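Local coordinates for peptide ABC transporter permease (Staphylococcus hominis, PDB 6EXS), which probably carries peptides across the cell membrane as a POT-type transporter of the major facilitator superfamily, and binds a thioalcohol-conjugated dipeptide that is a malodour precursor, at residues Q336-L341 / W398-Y403; W299-Q304 / V404-G409; L18-F23 / R201-S206. All blocks are in the same frame, centred on the assembly; numbering follows the deposited sequence.

Interaction 1. Residues Q336-L341 / W398-Y403; sequences QSINPL and WVILSY. With C3H (2-[[(2~{R})-2-azanyl-3-[(3~{S})-3-methyl-1-oxidanyl-hexan-3-yl]sulfanyl-propanoyl]amino]ethanoic acid), chain O; OLC ((2R)-2,3-dihydroxypropyl (9Z)-octadec-9-enoate), chain B.
Beside the apolar seam where I338 meets Y403, a water joins polar atoms of the two segments: it accepts a hydrogen bond from N339 ND2 (3.0 Å) and donates one to the backbone oxygen Y403 O (2.7 Å). The seam is carried by both branches of I338. With CG1 set beside the backbone N (chi1 -58°), the CG2 methyl lies against Y403 CB at 3.7 Å, while CD1 reaches I400 CG1 at 3.9 Å and touches the CD2 side of the tyrosine ring. This joins helices 338-357 and 396-418 in the C-terminal half of the major facilitator fold, at the substrate pocket. The ligand meets the same ring obliquely at its CD1 flank, Y403 CD1 being 3.4 Å from C3H C6, and the hydroxyl is bonded to G305 O. Near the beginning of helix 338-357, N339 N donates a nearly straight bond to the thioalcohol hydroxyl, C3H O (3.0 Å, 163°), and the amino nitrogen, C3H N, donates to Q336 O at 3.0 Å; the ligand is also hydrogen-bonded to F335 O. On the membrane side, a lipid acyl chain passes I338 CG1, its C16 atom 3.8 Å away, and runs past I400 and L401.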
loop_
_atom_site.group_PDB
_atom_site.type_symbol
_atom_site.label_atom_id
_atom_site.label_comp_id
_atom_site.label_asym_id
_atom_site.label_seq_id
_atom_site.Cartn_x
_atom_site.Cartn_y
_atom_site.Cartn_z
ATOM N N GLN A 336 -3.299 13.435 3.753
ATOM C CA GLN A 336 -3.149 11.971 3.907
ATOM C C GLN A 336 -4.244 11.316 4.768
ATOM O O GLN A 336 -4.401 10.089 4.724
ATOM C CB GLN A 336 -1.768 11.615 4.505
ATOM C CG GLN A 336 -0.577 12.127 3.727
ATOM C CD GLN A 336 -0.631 11.642 2.315
ATOM O OE1 GLN A 336 -0.966 12.395 1.397
ATOM N NE2 GLN A 336 -0.363 10.352 2.128
ATOM N N SER A 337 -4.937 12.130 5.583
ATOM C CA SER A 337 -6.002 11.735 6.498
ATOM C C SER A 337 -7.376 11.693 5.809
ATOM O O SER A 337 -8.299 11.082 6.364
ATOM C CB SER A 337 -6.051 12.689 7.696
ATOM O OG SER A 337 -4.936 12.535 8.563
ATOM N N ILE A 338 -7.511 12.323 4.605
ATOM C CA ILE A 338 -8.787 12.403 3.874
ATOM C C ILE A 338 -9.336 11.005 3.501
ATOM O O ILE A 338 -10.453 10.667 3.893
ATOM C CB ILE A 338 -8.750 13.372 2.653
ATOM C CG1 ILE A 338 -8.353 14.811 3.088
ATOM C CG2 ILE A 338 -10.118 13.373 1.925
ATOM C CD1 ILE A 338 -8.007 15.758 1.981
ATOM N N ASN A 339 -8.563 10.230 2.737
ATOM C CA ASN A 339 -8.897 8.883 2.281
ATOM C C ASN A 339 -9.220 7.906 3.454
ATOM O O ASN A 339 -10.294 7.312 3.404
ATOM C CB ASN A 339 -7.794 8.365 1.358
ATOM C CG ASN A 339 -7.996 7.016 0.768
ATOM O OD1 ASN A 339 -7.771 6.018 1.434
ATOM N ND2 ASN A 339 -8.303 6.963 -0.526
ATOM N N PRO A 340 -8.377 7.765 4.523
ATOM C CA PRO A 340 -8.759 6.879 5.644
ATOM C C PRO A 340 -10.018 7.320 6.401
ATOM O O PRO A 340 -10.757 6.452 6.868
ATOM C CB PRO A 340 -7.523 6.877 6.550
ATOM C CG PRO A 340 -6.431 7.506 5.757
ATOM C CD PRO A 340 -7.061 8.393 4.765
ATOM N N LEU A 341 -10.283 8.647 6.515
ATOM C CA LEU A 341 -11.499 9.149 7.173
ATOM C C LEU A 341 -12.759 8.715 6.407
ATOM O O LEU A 341 -13.701 8.207 7.025
ATOM C CB LEU A 341 -11.480 10.680 7.337
ATOM C CG LEU A 341 -12.755 11.324 7.926
ATOM C CD1 LEU A 341 -12.942 10.955 9.390
ATOM C CD2 LEU A 341 -12.741 12.827 7.759
ATOM N N TRP A 398 -10.984 22.554 -3.486
ATOM C CA TRP A 398 -10.848 21.899 -4.788
ATOM C C TRP A 398 -9.951 20.667 -4.682
ATOM O O TRP A 398 -10.353 19.595 -5.129
ATOM C CB TRP A 398 -10.307 22.882 -5.843
ATOM C CG TRP A 398 -11.290 23.936 -6.271
ATOM C CD1 TRP A 398 -11.154 25.284 -6.132
ATOM C CD2 TRP A 398 -12.566 23.723 -6.904
ATOM N NE1 TRP A 398 -12.258 25.929 -6.647
ATOM C CE2 TRP A 398 -13.136 24.995 -7.136
ATOM C CE3 TRP A 398 -13.278 22.577 -7.313
ATOM C CZ2 TRP A 398 -14.381 25.157 -7.758
ATOM C CZ3 TRP A 398 -14.508 22.739 -7.936
ATOM C CH2 TRP A 398 -15.056 24.016 -8.134
ATOM N N VAL A 399 -8.762 20.806 -4.054
ATOM C CA VAL A 399 -7.779 19.723 -3.842
ATOM C C VAL A 399 -8.412 18.635 -2.973
ATOM O O VAL A 399 -8.251 17.456 -3.273
ATOM C CB VAL A 399 -6.435 20.235 -3.248
ATOM C CG1 VAL A 399 -5.360 19.148 -3.289
ATOM C CG2 VAL A 399 -5.952 21.485 -3.973
ATOM N N ILE A 400 -9.179 19.046 -1.933
ATOM C CA ILE A 400 -9.906 18.153 -1.031
ATOM C C ILE A 400 -11.007 17.386 -1.803
ATOM O O ILE A 400 -11.150 16.180 -1.604
ATOM C CB ILE A 400 -10.416 18.910 0.240
ATOM C CG1 ILE A 400 -9.206 19.368 1.112
ATOM C CG2 ILE A 400 -11.399 18.033 1.059
ATOM C CD1 ILE A 400 -9.489 20.429 2.145
ATOM N N LEU A 401 -11.733 18.073 -2.716
ATOM C CA LEU A 401 -12.764 17.469 -3.574
ATOM C C LEU A 401 -12.150 16.385 -4.476
ATOM O O LEU A 401 -12.780 15.352 -4.690
ATOM C CB LEU A 401 -13.518 18.542 -4.399
ATOM C CG LEU A 401 -14.628 18.089 -5.382
ATOM C CD1 LEU A 401 -15.651 17.116 -4.735
ATOM C CD2 LEU A 401 -15.323 19.281 -5.993
ATOM N N SER A 402 -10.912 16.596 -4.955
ATOM C CA SER A 402 -10.211 15.596 -5.769
ATOM C C SER A 402 -9.960 14.304 -4.961
ATOM O O SER A 402 -10.250 13.220 -5.456
ATOM C CB SER A 402 -8.908 16.156 -6.316
ATOM O OG SER A 402 -8.354 15.231 -7.234
ATOM N N TYR A 403 -9.496 14.436 -3.697
ATOM C CA TYR A 403 -9.271 13.321 -2.771
ATOM C C TYR A 403 -10.576 12.557 -2.497
ATOM O O TYR A 403 -10.573 11.327 -2.502
ATOM C CB TYR A 403 -8.687 13.832 -1.441
ATOM C CG TYR A 403 -7.196 14.085 -1.482
ATOM C CD1 TYR A 403 -6.288 13.026 -1.465
ATOM C CD2 TYR A 403 -6.689 15.381 -1.511
ATOM C CE1 TYR A 403 -4.913 13.254 -1.490
ATOM C CE2 TYR A 403 -5.319 15.619 -1.576
ATOM C CZ TYR A 403 -4.432 14.552 -1.549
ATOM O OH TYR A 403 -3.078 14.780 -1.593
HETATM O O2 C3H O . -3.945 2.193 4.124
HETATM C C11 C3H O . -5.009 2.684 3.996
HETATM O O3 C3H O . -6.059 2.030 3.642
HETATM C C10 C3H O . -5.307 4.146 4.162
HETATM N N1 C3H O . -4.180 4.995 3.862
HETATM C C9 C3H O . -3.923 5.395 2.628
HETATM O O1 C3H O . -3.882 4.633 1.673
HETATM C C8 C3H O . -3.692 6.851 2.389
HETATM N N C3H O . -3.426 7.508 3.661
HETATM C C7 C3H O . -2.482 7.069 1.480
HETATM S S C3H O . -2.802 7.462 -0.261
HETATM C C3 C3H O . -3.611 9.140 -0.446
HETATM C C4 C3H O . -2.584 10.152 -0.011
HETATM C C5 C3H O . -4.909 9.114 0.373
HETATM C C6 C3H O . -5.637 10.426 0.556
HETATM O O C3H O . -5.726 10.799 1.892
HETATM C C2 C3H O . -3.998 9.401 -1.900
HETATM C C1 C3H O . -5.484 9.577 -2.160
HETATM C C C3H O . -5.762 9.843 -3.614
HETATM C C18 OLC B . -9.327 15.460 8.576
HETATM C C10 OLC B . -15.481 17.882 1.854
HETATM C C9 OLC B . -15.527 18.317 0.595
HETATM C C17 OLC B . -9.326 15.219 7.083
HETATM C C11 OLC B . -14.665 18.421 3.008
HETATM C C8 OLC B . -14.756 19.456 -0.024
HETATM C C24 OLC B . -15.529 29.005 -6.282
HETATM C C16 OLC B . -9.824 16.394 6.261
HETATM C C12 OLC B . -13.950 17.324 3.810
HETATM C C7 OLC B . -15.569 20.737 -0.245
HETATM C C15 OLC B . -11.315 16.388 5.958
HETATM C C13 OLC B . -13.270 17.813 5.080
HETATM C C6 OLC B . -16.548 20.726 -1.422
HETATM C C14 OLC B . -11.765 17.576 5.112
HETATM C C5 OLC B . -15.953 20.947 -2.815
HETATM C C4 OLC B . -15.464 22.359 -3.157
HETATM C C3 OLC B . -16.552 23.392 -3.415
HETATM C C2 OLC B . -16.132 24.492 -4.394
HETATM C C21 OLC B . -14.335 27.698 -4.461
HETATM C C1 OLC B . -15.396 25.658 -3.794
HETATM C C22 OLC B . -14.788 29.056 -4.962
HETATM O O19 OLC B . -14.873 25.661 -2.713
HETATM O O25 OLC B . -14.676 28.598 -7.345
HETATM O O23 OLC B . -15.583 29.717 -3.977
HETATM O O20 OLC B . -15.374 26.700 -4.639
HETATM O O HOH W 1 -8.607 9.551 -1.967
#

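Interaction 2. Residues W299-Q304 / V404-G409; sequences WSIQEQ and VICVIG. With C3H (2-[[(2~{R})-2-azanyl-3-[(3~{S})-3-methyl-1-oxidanyl-hexan-3-yl]sulfanyl-propanoyl]amino]ethanoic acid), chain O.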
loop_
_atom_site.group_PDB
_atom_site.type_symbol
_atom_site.label_atom_id
_atom_site.label_comp_id
_atom_site.label_asym_id
_atom_site.label_seq_id
_atom_site.Cartn_x
_atom_site.Cartn_y
_atom_site.Cartn_z
ATOM N N TRP A 299 -5.027 2.570 -8.699
ATOM C CA TRP A 299 -3.948 2.808 -7.740
ATOM C C TRP A 299 -2.895 3.772 -8.253
ATOM O O TRP A 299 -2.249 4.414 -7.432
ATOM C CB TRP A 299 -3.312 1.508 -7.230
ATOM C CG TRP A 299 -4.265 0.634 -6.487
ATOM C CD1 TRP A 299 -4.709 -0.598 -6.867
ATOM C CD2 TRP A 299 -4.962 0.957 -5.276
ATOM N NE1 TRP A 299 -5.614 -1.078 -5.952
ATOM C CE2 TRP A 299 -5.787 -0.146 -4.962
ATOM C CE3 TRP A 299 -4.920 2.045 -4.388
ATOM C CZ2 TRP A 299 -6.595 -0.176 -3.818
ATOM C CZ3 TRP A 299 -5.719 2.022 -3.261
ATOM C CH2 TRP A 299 -6.555 0.926 -2.987
ATOM N N SER A 300 -2.742 3.921 -9.581
ATOM C CA SER A 300 -1.772 4.882 -10.138
ATOM C C SER A 300 -2.173 6.298 -9.714
ATOM O O SER A 300 -1.368 7.004 -9.108
ATOM C CB SER A 300 -1.682 4.758 -11.660
ATOM O OG SER A 300 -0.887 5.789 -12.223
ATOM N N ILE A 301 -3.453 6.655 -9.950
ATOM C CA ILE A 301 -4.046 7.935 -9.585
ATOM C C ILE A 301 -4.175 8.050 -8.067
ATOM O O ILE A 301 -3.714 9.043 -7.504
ATOM C CB ILE A 301 -5.364 8.205 -10.353
ATOM C CG1 ILE A 301 -5.051 8.426 -11.863
ATOM C CG2 ILE A 301 -6.107 9.420 -9.752
ATOM C CD1 ILE A 301 -6.250 8.524 -12.792
ATOM N N GLN A 302 -4.733 7.020 -7.401
ATOM C CA GLN A 302 -4.878 7.013 -5.939
ATOM C C GLN A 302 -3.539 7.184 -5.175
ATOM O O GLN A 302 -3.459 8.026 -4.290
ATOM C CB GLN A 302 -5.630 5.758 -5.465
ATOM C CG GLN A 302 -6.220 5.866 -4.062
ATOM C CD GLN A 302 -5.217 5.653 -2.951
ATOM O OE1 GLN A 302 -4.219 4.955 -3.084
ATOM N NE2 GLN A 302 -5.480 6.235 -1.809
ATOM N N GLU A 303 -2.503 6.398 -5.503
ATOM C CA GLU A 303 -1.216 6.497 -4.804
ATOM C C GLU A 303 -0.443 7.799 -5.102
ATOM O O GLU A 303 0.576 8.071 -4.452
ATOM C CB GLU A 303 -0.347 5.265 -5.057
ATOM C CG GLU A 303 -0.875 3.982 -4.431
ATOM C CD GLU A 303 -0.661 3.803 -2.941
ATOM O OE1 GLU A 303 -0.206 4.761 -2.272
ATOM O OE2 GLU A 303 -0.953 2.694 -2.441
ATOM N N GLN A 304 -0.958 8.627 -6.032
ATOM C CA GLN A 304 -0.336 9.907 -6.353
ATOM C C GLN A 304 -0.788 11.020 -5.420
ATOM O O GLN A 304 -0.220 12.107 -5.462
ATOM C CB GLN A 304 -0.530 10.286 -7.822
ATOM C CG GLN A 304 0.566 9.765 -8.735
ATOM C CD GLN A 304 0.214 9.994 -10.183
ATOM O OE1 GLN A 304 -0.131 11.109 -10.598
ATOM N NE2 GLN A 304 0.289 8.940 -10.989
ATOM N N VAL A 404 -11.684 13.294 -2.273
ATOM C CA VAL A 404 -13.009 12.741 -1.969
ATOM C C VAL A 404 -13.554 11.926 -3.148
ATOM O O VAL A 404 -14.103 10.848 -2.920
ATOM C CB VAL A 404 -14.011 13.822 -1.460
ATOM C CG1 VAL A 404 -15.408 13.238 -1.259
ATOM C CG2 VAL A 404 -13.515 14.490 -0.173
ATOM N N ILE A 405 -13.387 12.409 -4.398
ATOM C CA ILE A 405 -13.866 11.674 -5.579
ATOM C C ILE A 405 -13.097 10.353 -5.732
ATOM O O ILE A 405 -13.703 9.307 -5.978
ATOM C CB ILE A 405 -13.886 12.542 -6.871
ATOM C CG1 ILE A 405 -14.830 13.764 -6.704
ATOM C CG2 ILE A 405 -14.280 11.701 -8.115
ATOM C CD1 ILE A 405 -14.511 14.953 -7.639
ATOM N N CYS A 406 -11.778 10.395 -5.508
ATOM C CA CYS A 406 -10.914 9.219 -5.593
ATOM C C CYS A 406 -11.238 8.136 -4.549
ATOM O O CYS A 406 -11.255 6.949 -4.889
ATOM C CB CYS A 406 -9.445 9.615 -5.546
ATOM S SG CYS A 406 -8.347 8.388 -6.281
ATOM N N VAL A 407 -11.474 8.545 -3.287
ATOM C CA VAL A 407 -11.793 7.609 -2.209
ATOM C C VAL A 407 -13.201 6.987 -2.421
ATOM O O VAL A 407 -13.361 5.805 -2.140
ATOM C CB VAL A 407 -11.567 8.185 -0.787
ATOM C CG1 VAL A 407 -12.473 9.377 -0.492
ATOM C CG2 VAL A 407 -11.712 7.104 0.281
ATOM N N ILE A 408 -14.175 7.749 -2.991
ATOM C CA ILE A 408 -15.509 7.217 -3.325
ATOM C C ILE A 408 -15.342 6.065 -4.347
ATOM O O ILE A 408 -16.054 5.058 -4.259
ATOM C CB ILE A 408 -16.528 8.315 -3.773
ATOM C CG1 ILE A 408 -16.917 9.223 -2.588
ATOM C CG2 ILE A 408 -17.791 7.687 -4.404
ATOM C CD1 ILE A 408 -17.519 10.546 -2.997
ATOM N N GLY A 409 -14.366 6.214 -5.247
ATOM C CA GLY A 409 -13.981 5.204 -6.222
ATOM C C GLY A 409 -13.335 3.993 -5.570
ATOM O O GLY A 409 -13.580 2.859 -5.993
HETATM O O2 C3H O . -3.945 2.193 4.124
HETATM C C11 C3H O . -5.009 2.684 3.996
HETATM O O3 C3H O . -6.059 2.030 3.642
HETATM C C10 C3H O . -5.307 4.146 4.162
HETATM N N1 C3H O . -4.180 4.995 3.862
HETATM C C9 C3H O . -3.923 5.395 2.628
HETATM O O1 C3H O . -3.882 4.633 1.673
HETATM C C8 C3H O . -3.692 6.851 2.389
HETATM N N C3H O . -3.426 7.508 3.661
HETATM C C7 C3H O . -2.482 7.069 1.480
HETATM S S C3H O . -2.802 7.462 -0.261
HETATM C C3 C3H O . -3.611 9.140 -0.446
HETATM C C4 C3H O . -2.584 10.152 -0.011
HETATM C C5 C3H O . -4.909 9.114 0.373
HETATM C C6 C3H O . -5.637 10.426 0.556
HETATM O O C3H O . -5.726 10.799 1.892
HETATM C C2 C3H O . -3.998 9.401 -1.900
HETATM C C1 C3H O . -5.484 9.577 -2.160
HETATM C C C3H O . -5.762 9.843 -3.614
#
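The sulfur of C406 presses into the backbone of Q302, with SG 3.7 Å from Q302 CA and 3.9 Å from Q302 CB. This is the close-packed part of the contact, where the two alpha carbons approach to 6.4 Å. The thiol is swung anti to its own backbone nitrogen (chi1 -157°), which directs it at helix 279-302. From the same helix the CG2 methyl of I301 comes up more distantly, 4.3 Å from C406 SG, and S378 of helix 364-389 touches both I301 and C406. A cysteine needs little room, and the two segments bury only 101 Å² between them.

Away from this point the two segments touch little, and this looser side faces the substrate pocket, where the propyl end of the ligand lies: its terminal carbon, C3H C, is 4.0 Å from C406 SG and close to Q302 CG as well. The Q302 chain is bent at chi2 (-79°), bringing its amide alongside the thioether, with NE2 3.3 Å from C3H S. The amide oxygen OE1 sits in the plane of the W299 indole at its edge, 3.3 Å from W299 CE3, where the rim hydrogens would suit an oxygen. Beyond the contact, E303 is bonded to N441 and makes a long, weak ion pair with R36 in the N-terminal half of the transporter.

Between the segments the meeting is one of sulfur with carbon, resting on dispersion and shape rather than on directional bonds. Such a surface is consistent with a pocket end that accepts the alkyl tail of a thioalcohol conjugate, while the Q302 amide lies beside the ligand's sulfur.

Interaction 3. Residues L18-F23 / R201-S206; sequences LGVLFF and RKNLGS. With OLC ((2R)-2,3-dihydroxypropyl (9Z)-octadec-9-enoate), chain J; OLC ((2R)-2,3-dihydroxypropyl (9Z)-octadec-9-enoate), chain L.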
loop_
_atom_site.group_PDB
_atom_site.type_symbol
_atom_site.label_atom_id
_atom_site.label_comp_id
_atom_site.label_asym_id
_atom_site.label_seq_id
_atom_site.Cartn_x
_atom_site.Cartn_y
_atom_site.Cartn_z
ATOM N N LEU A 18 -7.326 -11.391 18.117
ATOM C CA LEU A 18 -7.661 -10.312 17.177
ATOM C C LEU A 18 -7.405 -8.959 17.873
ATOM O O LEU A 18 -6.910 -8.037 17.229
ATOM C CB LEU A 18 -9.115 -10.394 16.637
ATOM C CG LEU A 18 -9.510 -9.298 15.609
ATOM C CD1 LEU A 18 -8.777 -9.471 14.281
ATOM C CD2 LEU A 18 -10.991 -9.267 15.364
ATOM N N GLY A 19 -7.696 -8.885 19.179
ATOM C CA GLY A 19 -7.464 -7.704 20.006
ATOM C C GLY A 19 -5.998 -7.351 20.113
ATOM O O GLY A 19 -5.623 -6.187 19.945
ATOM N N VAL A 20 -5.155 -8.379 20.331
ATOM C CA VAL A 20 -3.703 -8.240 20.420
ATOM C C VAL A 20 -3.174 -7.702 19.095
ATOM O O VAL A 20 -2.482 -6.692 19.106
ATOM C CB VAL A 20 -3.007 -9.565 20.859
ATOM C CG1 VAL A 20 -1.484 -9.424 20.890
ATOM C CG2 VAL A 20 -3.518 -10.018 22.220
ATOM N N LEU A 21 -3.583 -8.312 17.960
ATOM C CA LEU A 21 -3.118 -7.949 16.613
ATOM C C LEU A 21 -3.705 -6.640 16.079
ATOM O O LEU A 21 -3.054 -5.989 15.244
ATOM C CB LEU A 21 -3.296 -9.097 15.618
ATOM C CG LEU A 21 -2.521 -10.373 16.004
ATOM C CD1 LEU A 21 -2.756 -11.468 15.032
ATOM C CD2 LEU A 21 -1.022 -10.117 16.198
ATOM N N PHE A 22 -4.877 -6.217 16.603
ATOM C CA PHE A 22 -5.494 -4.941 16.249
ATOM C C PHE A 22 -4.611 -3.816 16.818
ATOM O O PHE A 22 -4.283 -2.887 16.081
ATOM C CB PHE A 22 -6.944 -4.845 16.777
ATOM C CG PHE A 22 -7.682 -3.568 16.429
ATOM C CD1 PHE A 22 -7.444 -2.390 17.134
ATOM C CD2 PHE A 22 -8.657 -3.555 15.437
ATOM C CE1 PHE A 22 -8.131 -1.215 16.821
ATOM C CE2 PHE A 22 -9.357 -2.381 15.137
ATOM C CZ PHE A 22 -9.082 -1.220 15.825
ATOM N N PHE A 23 -4.206 -3.921 18.113
ATOM C CA PHE A 23 -3.339 -2.945 18.800
ATOM C C PHE A 23 -1.967 -2.884 18.130
ATOM O O PHE A 23 -1.437 -1.791 17.941
ATOM C CB PHE A 23 -3.190 -3.314 20.285
ATOM C CG PHE A 23 -2.515 -2.302 21.192
ATOM C CD1 PHE A 23 -1.129 -2.201 21.242
ATOM C CD2 PHE A 23 -3.262 -1.509 22.055
ATOM C CE1 PHE A 23 -0.504 -1.318 22.134
ATOM C CE2 PHE A 23 -2.637 -0.627 22.943
ATOM C CZ PHE A 23 -1.264 -0.537 22.979
ATOM N N ARG A 201 1.825 -14.996 23.293
ATOM C CA ARG A 201 1.930 -16.395 23.734
ATOM C C ARG A 201 0.593 -17.073 24.119
ATOM O O ARG A 201 0.279 -18.111 23.542
ATOM C CB ARG A 201 2.962 -16.556 24.866
ATOM C CG ARG A 201 4.415 -16.305 24.425
ATOM C CD ARG A 201 5.399 -16.173 25.587
ATOM N NE ARG A 201 5.152 -14.978 26.402
ATOM C CZ ARG A 201 5.437 -14.871 27.698
ATOM N NH1 ARG A 201 5.997 -15.885 28.348
ATOM N NH2 ARG A 201 5.158 -13.753 28.355
ATOM N N LYS A 202 -0.186 -16.506 25.056
ATOM C CA LYS A 202 -1.439 -17.147 25.472
ATOM C C LYS A 202 -2.622 -16.919 24.501
ATOM O O LYS A 202 -3.489 -17.798 24.383
ATOM C CB LYS A 202 -1.827 -16.781 26.924
ATOM C CG LYS A 202 -2.077 -15.304 27.208
ATOM C CD LYS A 202 -3.141 -15.120 28.289
ATOM C CE LYS A 202 -3.426 -13.661 28.555
ATOM N NZ LYS A 202 -4.471 -13.487 29.599
ATOM N N ASN A 203 -2.647 -15.770 23.803
ATOM C CA ASN A 203 -3.726 -15.395 22.882
ATOM C C ASN A 203 -3.647 -16.027 21.479
ATOM O O ASN A 203 -4.685 -16.207 20.843
ATOM C CB ASN A 203 -3.818 -13.871 22.769
ATOM C CG ASN A 203 -4.104 -13.168 24.076
ATOM O OD1 ASN A 203 -3.351 -13.257 25.047
ATOM N ND2 ASN A 203 -5.183 -12.414 24.120
ATOM N N LEU A 204 -2.436 -16.335 20.989
ATOM C CA LEU A 204 -2.225 -16.867 19.632
ATOM C C LEU A 204 -1.771 -18.338 19.600
ATOM O O LEU A 204 -1.874 -18.989 18.556
ATOM C CB LEU A 204 -1.251 -15.966 18.818
ATOM C CG LEU A 204 -1.490 -14.444 18.844
ATOM C CD1 LEU A 204 -0.288 -13.696 18.288
ATOM C CD2 LEU A 204 -2.750 -14.058 18.092
ATOM N N GLY A 205 -1.321 -18.843 20.748
ATOM C CA GLY A 205 -0.877 -20.217 20.942
ATOM C C GLY A 205 0.113 -20.735 19.920
ATOM O O GLY A 205 1.146 -20.106 19.671
ATOM N N SER A 206 -0.222 -21.884 19.320
ATOM C CA SER A 206 0.587 -22.586 18.323
ATOM C C SER A 206 0.465 -22.046 16.893
ATOM O O SER A 206 1.271 -22.425 16.042
ATOM C CB SER A 206 0.238 -24.070 18.332
ATOM O OG SER A 206 -1.131 -24.252 18.013
HETATM C C24 OLC J . 8.599 -13.958 21.625
HETATM C C6 OLC J . 8.988 -6.844 26.836
HETATM C C5 OLC J . 8.744 -8.049 27.729
HETATM C C4 OLC J . 8.546 -9.354 26.974
HETATM C C3 OLC J . 8.258 -10.546 27.874
HETATM C C2 OLC J . 7.603 -11.721 27.152
HETATM C C21 OLC J . 8.729 -13.488 24.098
HETATM C C1 OLC J . 8.520 -12.522 26.274
HETATM C C22 OLC J . 7.866 -13.470 22.857
HETATM O O19 OLC J . 9.592 -12.957 26.606
HETATM O O25 OLC J . 8.881 -15.351 21.701
HETATM O O23 OLC J . 6.695 -14.258 23.074
HETATM O O20 OLC J . 7.977 -12.720 25.068
HETATM C C24 OLC L . -16.865 -3.993 16.969
HETATM C C5 OLC L . -11.311 1.630 19.694
HETATM C C4 OLC L . -12.141 0.427 19.291
HETATM C C3 OLC L . -11.333 -0.657 18.598
HETATM C C2 OLC L . -12.122 -1.931 18.307
HETATM C C21 OLC L . -15.463 -1.926 16.722
HETATM C C1 OLC L . -13.120 -1.802 17.193
HETATM C C22 OLC L . -15.903 -3.224 16.091
HETATM O O19 OLC L . -12.872 -1.366 16.100
HETATM O O25 OLC L . -17.401 -5.110 16.278
HETATM O O23 OLC L . -16.523 -2.930 14.836
HETATM O O20 OLC L . -14.332 -2.236 17.573
#
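L204, V20 and L21 supply most of the buried surface. L204 points its side chain at helix 16-44, and its CD2 methyl meets L21 CD1 at 4.0 Å. L21 itself leaves the backbone obliquely to this partner, but its branch is fully extended, CD1 lying anti to CA (chi2 178°), and that reach closes the gap. V20, by contrast, faces the other helix directly: its CG2 methyl rests on N203, 3.9 Å from CB and 3.7 Å from CG, so a methyl covers the base of a polar side chain. Here the first helix of the N-terminal six-helix bundle of the major facilitator fold meets the end of the sixth, helix 178-204. The pair of leucines is extended by I132, I135 and V136 of helix 110-137 beside L21, and by L139 and Y196 beside L204. Helix 178-204 is kinked at R201 and K202 and finishes just past L204, where G205 turns to positive phi (50°); its N makes only a weak bond to R201 O, and its carbonyl is taken by R88. Lipid lies at the periphery: one molecule has C2 over a face of the F22 ring, another packs against the guanidinium of R201.

How the interactions relate
Interactions 1 and 2 are neighbours, their centres 9 Å apart, and draw on successive turns of helix 396-418; interaction 1 is nested inside the loop that interaction 2 closes. They meet where N339 O lies 3.4 Å from V407 CG2 and where I338 CG2 packs on V404 CG2 at 4.1 Å. Both line the same ligand: interaction 1 bonds its amino and hydroxyl groups and also touches the propyl chain through Y403, while interaction 2 lies along the sulfur and the propyl end. Interaction 3, in the N-terminal half, has its centre about 33 Å from theirs and its nearest atoms about 12 Å from interaction 1 and 18 Å from interaction 2, outside the pocket.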